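Side-chain contact in hypothetical protein (Sus scrofa, PDB 3WOC), which is a prostate-derived, heparin-binding glycoprotein of boar sperm with a jacalin-like beta-prism fold, and is probably a lectin linked to sperm capacitation: residues Arg76-Thr79 against Phe80-Val84. Numbering follows the deposited sequence.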
loop_
_atom_site.group_PDB
_atom_site.type_symbol
_atom_site.label_atom_id
_atom_site.label_comp_id
_atom_site.label_asym_id
_atom_site.label_seq_id
_atom_site.Cartn_x
_atom_site.Cartn_y
_atom_site.Cartn_z
ATOM N N ARG A 76 6.179 8.769 3.977
ATOM C CA ARG A 76 7.380 9.523 3.638
ATOM C C ARG A 76 8.131 8.818 2.508
ATOM O O ARG A 76 8.071 7.596 2.385
ATOM C CB ARG A 76 8.290 9.695 4.863
ATOM C CG ARG A 76 7.721 10.606 5.941
ATOM C CD ARG A 76 8.790 11.110 6.885
ATOM N NE ARG A 76 8.247 12.051 7.864
ATOM C CZ ARG A 76 8.072 13.355 7.649
ATOM N NH1 ARG A 76 8.391 13.897 6.479
ATOM N NH2 ARG A 76 7.571 14.122 8.610
ATOM N N TYR A 77 8.830 9.598 1.688
ATOM C CA TYR A 77 9.557 9.070 0.534
ATOM C C TYR A 77 10.795 9.899 0.215
ATOM O O TYR A 77 10.893 11.073 0.588
ATOM C CB TYR A 77 8.645 9.015 -0.703
ATOM C CG TYR A 77 8.049 10.353 -1.088
ATOM C CD1 TYR A 77 6.781 10.725 -0.644
ATOM C CD2 TYR A 77 8.761 11.257 -1.881
ATOM C CE1 TYR A 77 6.228 11.963 -0.986
ATOM C CE2 TYR A 77 8.226 12.497 -2.222
ATOM C CZ TYR A 77 6.956 12.841 -1.775
ATOM O OH TYR A 77 6.418 14.063 -2.118
ATOM N N ARG A 78 11.740 9.273 -0.477
ATOM C CA ARG A 78 12.833 9.991 -1.121
ATOM C C ARG A 78 12.756 9.636 -2.606
ATOM O O ARG A 78 11.786 10.006 -3.268
ATOM C CB ARG A 78 14.181 9.638 -0.483
ATOM C CG ARG A 78 14.240 9.920 1.027
ATOM C CD ARG A 78 15.645 9.799 1.584
ATOM N NE ARG A 78 16.477 10.922 1.155
ATOM C CZ ARG A 78 17.782 11.037 1.388
ATOM N NH1 ARG A 78 18.442 10.091 2.043
ATOM N NH2 ARG A 78 18.430 12.105 0.947
ATOM N N THR A 79 13.747 8.916 -3.127
ATOM C CA THR A 79 13.627 8.291 -4.446
ATOM C C THR A 79 12.604 7.158 -4.361
ATOM O O THR A 79 11.782 6.976 -5.260
ATOM C CB THR A 79 14.982 7.734 -4.946
ATOM O OG1 THR A 79 15.910 8.809 -5.115
ATOM C CG2 THR A 79 14.824 7.006 -6.271
ATOM N N PHE A 80 12.670 6.407 -3.265
ATOM C CA PHE A 80 11.783 5.275 -3.026
ATOM C C PHE A 80 10.834 5.585 -1.880
ATOM O O PHE A 80 11.133 6.422 -1.025
ATOM C CB PHE A 80 12.591 4.016 -2.696
ATOM C CG PHE A 80 13.581 3.627 -3.757
ATOM C CD1 PHE A 80 13.192 2.849 -4.842
ATOM C CD2 PHE A 80 14.911 4.033 -3.667
ATOM C CE1 PHE A 80 14.105 2.494 -5.828
ATOM C CE2 PHE A 80 15.829 3.683 -4.647
ATOM C CZ PHE A 80 15.425 2.910 -5.730
ATOM N N LEU A 81 9.686 4.911 -1.873
ATOM C CA LEU A 81 8.774 4.951 -0.740
ATOM C C LEU A 81 9.501 4.426 0.494
ATOM O O LEU A 81 9.978 3.286 0.504
ATOM C CB LEU A 81 7.523 4.118 -1.029
ATOM C CG LEU A 81 6.459 4.006 0.067
ATOM C CD1 LEU A 81 5.769 5.346 0.315
ATOM C CD2 LEU A 81 5.449 2.936 -0.299
ATOM N N GLN A 82 9.593 5.275 1.517
ATOM C CA GLN A 82 10.337 4.967 2.742
ATOM C C GLN A 82 9.443 4.398 3.832
ATOM O O GLN A 82 9.724 3.340 4.393
ATOM C CB GLN A 82 11.031 6.224 3.287
ATOM C CG GLN A 82 12.225 6.719 2.483
ATOM C CD GLN A 82 13.458 5.852 2.640
ATOM O OE1 GLN A 82 13.550 5.021 3.547
ATOM N NE2 GLN A 82 14.421 6.046 1.750
ATOM N N HIS A 83 8.365 5.114 4.124
ATOM C CA HIS A 83 7.551 4.845 5.297
ATOM C C HIS A 83 6.067 4.970 4.976
ATOM O O HIS A 83 5.652 5.848 4.219
ATOM C CB HIS A 83 7.940 5.817 6.419
ATOM C CG HIS A 83 7.061 5.740 7.629
ATOM N ND1 HIS A 83 7.241 4.800 8.621
ATOM C CD2 HIS A 83 6.000 6.491 8.009
ATOM C CE1 HIS A 83 6.327 4.974 9.559
ATOM N NE2 HIS A 83 5.563 5.994 9.213
ATOM N N VAL A 84 5.280 4.068 5.556
ATOM C CA VAL A 84 3.825 4.157 5.528
ATOM C C VAL A 84 3.267 3.823 6.912
ATOM O O VAL A 84 3.651 2.823 7.517
ATOM C CB VAL A 84 3.226 3.260 4.404
ATOM C CG1 VAL A 84 2.003 2.495 4.867
ATOM C CG2 VAL A 84 2.899 4.095 3.176
#
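Arg76 O takes two backbone hydrogen bonds at once, from Gln82 N (2.9 Å) and His83 N (3.0 Å), the mark of a classic beta bulge in which Gln82 and His83 both lie opposite Arg76. The bulge lies at the turn end of the hairpin of strands 70-77 and 81-88, inside one four-stranded sheet of the jacalin-like beta-prism. Arg76 N returns a bond to His83 O (3.0 Å, N-H...O 158°), and Arg78 N reaches Phe80 O at 3.0 Å to close the turn. The Arg76 and His83 side chains leave the same sheet face, touching through their CB atoms. Farther out, Arg76 NH1 bonds Gly101 O, in the loop before strand 102-106, and His83 ND1 bonds Gly97 O, at the end of strand 93-97. On the opposite face, Tyr77 CB rests 3.6 Å from Phe80 O, while chi1 58° places CG over the backbone, flanked by N and C, and swings the ring clear of the returning strand. Leu81 is buried against Ile127, Ile130 and Phe104. At the tip, the Thr79 and Phe80 side chains extend alongside each other in one direction; Thr79 CG2 makes a CH-pi contact over one face of the Phe80 ring, 4.0 Å from its centroid and displaced from the ring centre toward CE2.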